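Local coordinates for Melibiose/raffinose/stachyose-binding protein MelE (Bacillus subtilis subsp. subtilis str. 168, PDB 4R6H) that binds melibiose, raffinose and stachyose as the solute-binding component of the ABC transporter complex MelEDC-MsmX, which imports these sugars, at residues S254-L259 with G272-D277. Sequence-based numbering, arbitrary orientation.
Sequences SQLIEL and GTLGQD
Leu256 and Leu274 both swing CG away from the backbone N (chi1 170° and -177°), and the two leucines meet at about a right angle between the two short helices. CD1 of Leu274 does most of the touching: it rests against CG of Leu256 at 3.7 Å and also reaches the CD2 methyl of that residue. Ile257, one position on, extends CG1 beside its own backbone N and, with CD1 continuing the extended chain, reaches the neighbouring helix. Its chain runs past Leu274 in the opposite direction, with CG1 4.1 Å from Leu274 CD1, and ends against Asp277, where CD1 lies 3.6 Å from CB. The same methyl also lies beside Asp277 OD2, so the aspartate offers its aliphatic stem and one face of its carboxylate, the face opposite Thr273 OG1, to an apolar group. That oxygen is held from within its own segment: Thr273 OG1 donates to Asp277 OD2 over 2.9 Å, arriving 36° above the carboxylate plane. Cut back to an alanine, Ile257 would probably leave Asp277 CB without its apolar cover and Leu274 CD1 held by Leu256 alone across the contact, opening a gap between the helices. No hydrogen bond links the two segments. Against the sheet, Leu256 rests on Ile265 and Trp185, and Leu274 on Thr268. The contact thus joins the helices that precede and follow strand 265-269, packing them side by side over part of the mixed sheet, a layered alpha/beta arrangement characteristic of the lobes of solute-binding proteins of ABC importers.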
loop_
_atom_site.group_PDB
_atom_site.type_symbol
_atom_site.label_atom_id
_atom_site.label_comp_id
_atom_site.label_asym_id
_atom_site.label_seq_id
_atom_site.Cartn_x
_atom_site.Cartn_y
_atom_site.Cartn_z
ATOM N N SER A 254 -3.294 18.259 -1.953
ATOM C CA SER A 254 -2.291 19.312 -1.783
ATOM C C SER A 254 -2.499 20.121 -0.511
ATOM O O SER A 254 -1.564 20.805 -0.123
ATOM C CB SER A 254 -2.299 20.270 -2.978
ATOM O OG SER A 254 -3.533 20.878 -3.080
ATOM N N GLN A 255 -3.690 20.044 0.120
ATOM C CA GLN A 255 -3.991 20.784 1.329
ATOM C C GLN A 255 -3.545 20.075 2.621
ATOM O O GLN A 255 -3.472 20.687 3.697
ATOM C CB GLN A 255 -5.486 21.075 1.392
ATOM C CG GLN A 255 -6.008 21.896 0.196
ATOM C CD GLN A 255 -7.530 21.839 -0.050
ATOM O OE1 GLN A 255 -8.238 20.964 0.412
ATOM N NE2 GLN A 255 -8.019 22.809 -0.812
ATOM N N LEU A 256 -3.253 18.778 2.533
ATOM C CA LEU A 256 -3.113 17.962 3.729
ATOM C C LEU A 256 -1.951 18.404 4.618
ATOM O O LEU A 256 -2.107 18.549 5.838
ATOM C CB LEU A 256 -2.948 16.481 3.331
ATOM C CG LEU A 256 -2.557 15.515 4.490
ATOM C CD1 LEU A 256 -3.589 15.542 5.604
ATOM C CD2 LEU A 256 -2.308 14.120 3.960
ATOM N N ILE A 257 -0.767 18.559 4.035
ATOM C CA ILE A 257 0.427 18.823 4.847
ATOM C C ILE A 257 0.228 20.110 5.637
ATOM O O ILE A 257 0.490 20.127 6.856
ATOM C CB ILE A 257 1.688 18.906 3.998
ATOM C CG1 ILE A 257 2.043 17.523 3.431
ATOM C CG2 ILE A 257 2.837 19.464 4.810
ATOM C CD1 ILE A 257 3.075 17.548 2.317
ATOM N N GLU A 258 -0.207 21.178 4.975
ATOM C CA GLU A 258 -0.395 22.463 5.667
ATOM C C GLU A 258 -1.448 22.340 6.785
ATOM O O GLU A 258 -1.225 22.827 7.911
ATOM C CB GLU A 258 -0.796 23.605 4.689
ATOM C CG GLU A 258 -1.140 24.936 5.387
ATOM C CD GLU A 258 -1.256 26.161 4.470
ATOM O OE1 GLU A 258 -0.959 26.034 3.265
ATOM O OE2 GLU A 258 -1.646 27.265 4.959
ATOM N N LEU A 259 -2.552 21.655 6.546
ATOM C CA LEU A 259 -3.580 21.538 7.577
ATOM C C LEU A 259 -3.089 20.696 8.760
ATOM O O LEU A 259 -3.321 21.049 9.931
ATOM C CB LEU A 259 -4.882 20.940 7.047
ATOM C CG LEU A 259 -5.656 21.832 6.117
ATOM C CD1 LEU A 259 -6.767 20.992 5.477
ATOM C CD2 LEU A 259 -6.232 23.069 6.808
ATOM N N GLY A 272 2.111 7.943 3.958
ATOM C CA GLY A 272 3.482 7.442 3.982
ATOM C C GLY A 272 4.554 8.465 4.339
ATOM O O GLY A 272 5.551 8.082 4.923
ATOM N N THR A 273 4.399 9.716 3.941
ATOM C CA THR A 273 5.435 10.720 4.235
ATOM C C THR A 273 4.883 11.899 5.015
ATOM O O THR A 273 5.518 12.939 5.112
ATOM C CB THR A 273 6.136 11.249 2.993
ATOM O OG1 THR A 273 5.161 11.866 2.119
ATOM C CG2 THR A 273 6.851 10.111 2.253
ATOM N N LEU A 274 3.708 11.744 5.595
ATOM C CA LEU A 274 3.046 12.892 6.202
ATOM C C LEU A 274 3.850 13.436 7.374
ATOM O O LEU A 274 4.057 14.665 7.490
ATOM C CB LEU A 274 1.604 12.573 6.638
ATOM C CG LEU A 274 0.780 13.740 7.240
ATOM C CD1 LEU A 274 0.645 14.899 6.274
ATOM C CD2 LEU A 274 -0.608 13.275 7.698
ATOM N N GLY A 275 4.294 12.542 8.253
ATOM C CA GLY A 275 5.020 12.959 9.445
ATOM C C GLY A 275 6.239 13.751 9.083
ATOM O O GLY A 275 6.510 14.818 9.603
ATOM N N GLN A 276 7.017 13.212 8.151
ATOM C CA GLN A 276 8.292 13.844 7.824
ATOM C C GLN A 276 8.059 15.181 7.116
ATOM O O GLN A 276 8.783 16.186 7.326
ATOM C CB GLN A 276 9.179 12.865 7.012
ATOM C CG GLN A 276 8.701 12.457 5.593
ATOM C CD GLN A 276 9.278 11.147 5.020
ATOM O OE1 GLN A 276 9.804 11.108 3.899
ATOM N NE2 GLN A 276 9.119 10.099 5.734
ATOM N N ASP A 277 7.033 15.235 6.281
ATOM C CA ASP A 277 6.711 16.448 5.540
ATOM C C ASP A 277 6.200 17.554 6.474
ATOM O O ASP A 277 6.567 18.728 6.321
ATOM C CB ASP A 277 5.674 16.174 4.468
ATOM C CG ASP A 277 6.190 15.299 3.351
ATOM O OD1 ASP A 277 7.431 15.218 3.176
ATOM O OD2 ASP A 277 5.291 14.676 2.712
#